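EreC (Klebsiella pneumoniae, PDB 6XCQ) probably hydrolyses the macrolactone ester of erythromycin and related macrolides, inactivating the antibiotic and so conferring resistance. Local coordinates at residues 61-66 with 90-95. The protein carries 1 engineered substitution. Numbering follows the deposited sequence.
Sequences RIVGLG and HDFNAI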
loop_
_atom_site.group_PDB
_atom_site.type_symbol
_atom_site.label_atom_id
_atom_site.label_comp_id
_atom_site.label_asym_id
_atom_site.label_seq_id
_atom_site.Cartn_x
_atom_site.Cartn_y
_atom_site.Cartn_z
ATOM N N ARG A 61 -0.100 -12.576 12.010
ATOM C CA ARG A 61 -1.213 -11.644 12.062
ATOM C C ARG A 61 -1.172 -10.598 10.955
ATOM O O ARG A 61 -2.178 -9.911 10.738
ATOM C CB ARG A 61 -1.265 -10.935 13.424
ATOM C CG ARG A 61 -1.546 -11.861 14.594
ATOM C CD ARG A 61 -1.804 -11.039 15.842
ATOM N NE ARG A 61 -2.866 -10.071 15.602
ATOM C CZ ARG A 61 -3.118 -9.019 16.374
ATOM N NH1 ARG A 61 -2.371 -8.781 17.447
ATOM N NH2 ARG A 61 -4.101 -8.190 16.055
ATOM N N ILE A 62 -0.048 -10.462 10.252
ATOM C CA ILE A 62 0.095 -9.541 9.125
ATOM C C ILE A 62 0.711 -10.322 7.971
ATOM O O ILE A 62 1.844 -10.793 8.086
ATOM C CB ILE A 62 0.984 -8.338 9.474
ATOM C CG1 ILE A 62 0.483 -7.629 10.740
ATOM C CG2 ILE A 62 1.032 -7.352 8.328
ATOM C CD1 ILE A 62 1.579 -7.043 11.547
ATOM N N VAL A 63 -0.023 -10.459 6.866
ATOM C CA VAL A 63 0.493 -11.111 5.669
ATOM C C VAL A 63 0.378 -10.133 4.507
ATOM O O VAL A 63 -0.721 -9.657 4.189
ATOM C CB VAL A 63 -0.237 -12.427 5.352
ATOM C CG1 VAL A 63 0.250 -12.978 4.005
ATOM C CG2 VAL A 63 0.029 -13.458 6.445
ATOM N N GLY A 64 1.509 -9.831 3.873
ATOM C CA GLY A 64 1.505 -8.970 2.706
ATOM C C GLY A 64 1.440 -9.797 1.436
ATOM O O GLY A 64 2.185 -10.767 1.280
ATOM N N LEU A 65 0.523 -9.418 0.534
ATOM C CA LEU A 65 0.422 -9.973 -0.816
ATOM C C LEU A 65 0.910 -8.897 -1.781
ATOM O O LEU A 65 0.271 -7.847 -1.923
ATOM C CB LEU A 65 -1.012 -10.398 -1.148
ATOM C CG LEU A 65 -1.721 -11.392 -0.211
ATOM C CD1 LEU A 65 -3.170 -11.569 -0.638
ATOM C CD2 LEU A 65 -1.021 -12.745 -0.203
ATOM N N GLY A 66 2.054 -9.141 -2.409
ATOM C CA GLY A 66 2.722 -8.134 -3.205
ATOM C C GLY A 66 2.189 -8.020 -4.618
ATOM O O GLY A 66 1.128 -8.529 -4.986
ATOM N N HIS A 90 -7.504 -19.371 7.168
ATOM C CA HIS A 90 -6.762 -18.865 8.311
ATOM C C HIS A 90 -7.461 -17.692 8.991
ATOM O O HIS A 90 -6.859 -17.048 9.862
ATOM C CB HIS A 90 -5.338 -18.483 7.887
ATOM C CG HIS A 90 -4.499 -19.660 7.490
ATOM N ND1 HIS A 90 -3.857 -20.456 8.411
ATOM C CD2 HIS A 90 -4.203 -20.180 6.273
ATOM C CE1 HIS A 90 -3.205 -21.419 7.782
ATOM N NE2 HIS A 90 -3.393 -21.270 6.483
ATOM N N ASP A 91 -8.707 -17.391 8.612
ATOM C CA ASP A 91 -9.563 -16.446 9.348
ATOM C C ASP A 91 -9.027 -15.016 9.358
ATOM O O ASP A 91 -9.242 -14.271 10.323
ATOM C CB ASP A 91 -9.789 -16.921 10.786
ATOM C CG ASP A 91 -10.998 -17.816 10.913
ATOM O OD1 ASP A 91 -12.126 -17.320 10.701
ATOM O OD2 ASP A 91 -10.813 -19.014 11.215
ATOM N N PHE A 92 -8.329 -14.600 8.303
ATOM C CA PHE A 92 -7.981 -13.191 8.189
ATOM C C PHE A 92 -9.250 -12.368 8.005
ATOM O O PHE A 92 -10.212 -12.815 7.379
ATOM C CB PHE A 92 -6.987 -12.981 7.043
ATOM C CG PHE A 92 -5.581 -13.204 7.472
ATOM C CD1 PHE A 92 -5.143 -14.483 7.772
ATOM C CD2 PHE A 92 -4.726 -12.137 7.681
ATOM C CE1 PHE A 92 -3.844 -14.703 8.219
ATOM C CE2 PHE A 92 -3.437 -12.348 8.129
ATOM C CZ PHE A 92 -2.997 -13.630 8.389
ATOM N N ASN A 93 -9.263 -11.169 8.593
ATOM C CA ASN A 93 -10.496 -10.400 8.742
ATOM C C ASN A 93 -10.340 -8.925 8.389
ATOM O O ASN A 93 -11.290 -8.156 8.566
ATOM C CB ASN A 93 -11.022 -10.529 10.173
ATOM C CG ASN A 93 -9.962 -10.231 11.198
ATOM O OD1 ASN A 93 -9.137 -9.336 11.009
ATOM N ND2 ASN A 93 -9.970 -10.983 12.296
ATOM N N ALA A 94 -9.179 -8.506 7.895
ATOM C CA ALA A 94 -8.988 -7.131 7.471
ATOM C C ALA A 94 -8.064 -7.106 6.254
ATOM O O ALA A 94 -7.242 -8.006 6.065
ATOM C CB ALA A 94 -8.420 -6.267 8.609
ATOM N N ILE A 95 -8.214 -6.068 5.434
ATOM C CA ILE A 95 -7.367 -5.820 4.272
ATOM C C ILE A 95 -6.874 -4.383 4.340
ATOM O O ILE A 95 -7.677 -3.456 4.490
ATOM C CB ILE A 95 -8.126 -6.053 2.956
ATOM C CG1 ILE A 95 -8.540 -7.530 2.837
ATOM C CG2 ILE A 95 -7.264 -5.640 1.757
ATOM C CD1 ILE A 95 -9.088 -7.891 1.489
#
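NH2 of R61 is gripped by three main-chain carbonyls, those of V293, N296 and V299, at the end of helix 279-295 and in the loop after it. The long arginine side chain carries its guanidinium there; NH2 has two N-H for three acceptors, so at least one hydrogen is shared. The same residue turns its carbonyl to F92, where R61 O lies 3.8 Å from F92 CE2, oblique to the ring. The apolar contact is that of V63, whose CG2 rests 3.6 Å from F92 CZ, and the two side chains cross at about a right angle. A chi1 of 174° sets this methyl beside the backbone N, anti to the carbonyl carbon. Branched and apolar, valine suits a buried strand position. No hydrogen bond joins the segments, since strand 301-304 lies between strands 62-65 and 94-97 in the parallel part of the sheet. Helix 73-90 connects these two in a beta-alpha-beta crossover, and its L86 packs on both V63 and F92. After the helix, D91 takes a positive phi (64°) and F92 turns inward, its broad, flat, apolar ring suited to packing among V63, L86 and I302 of the middle strand.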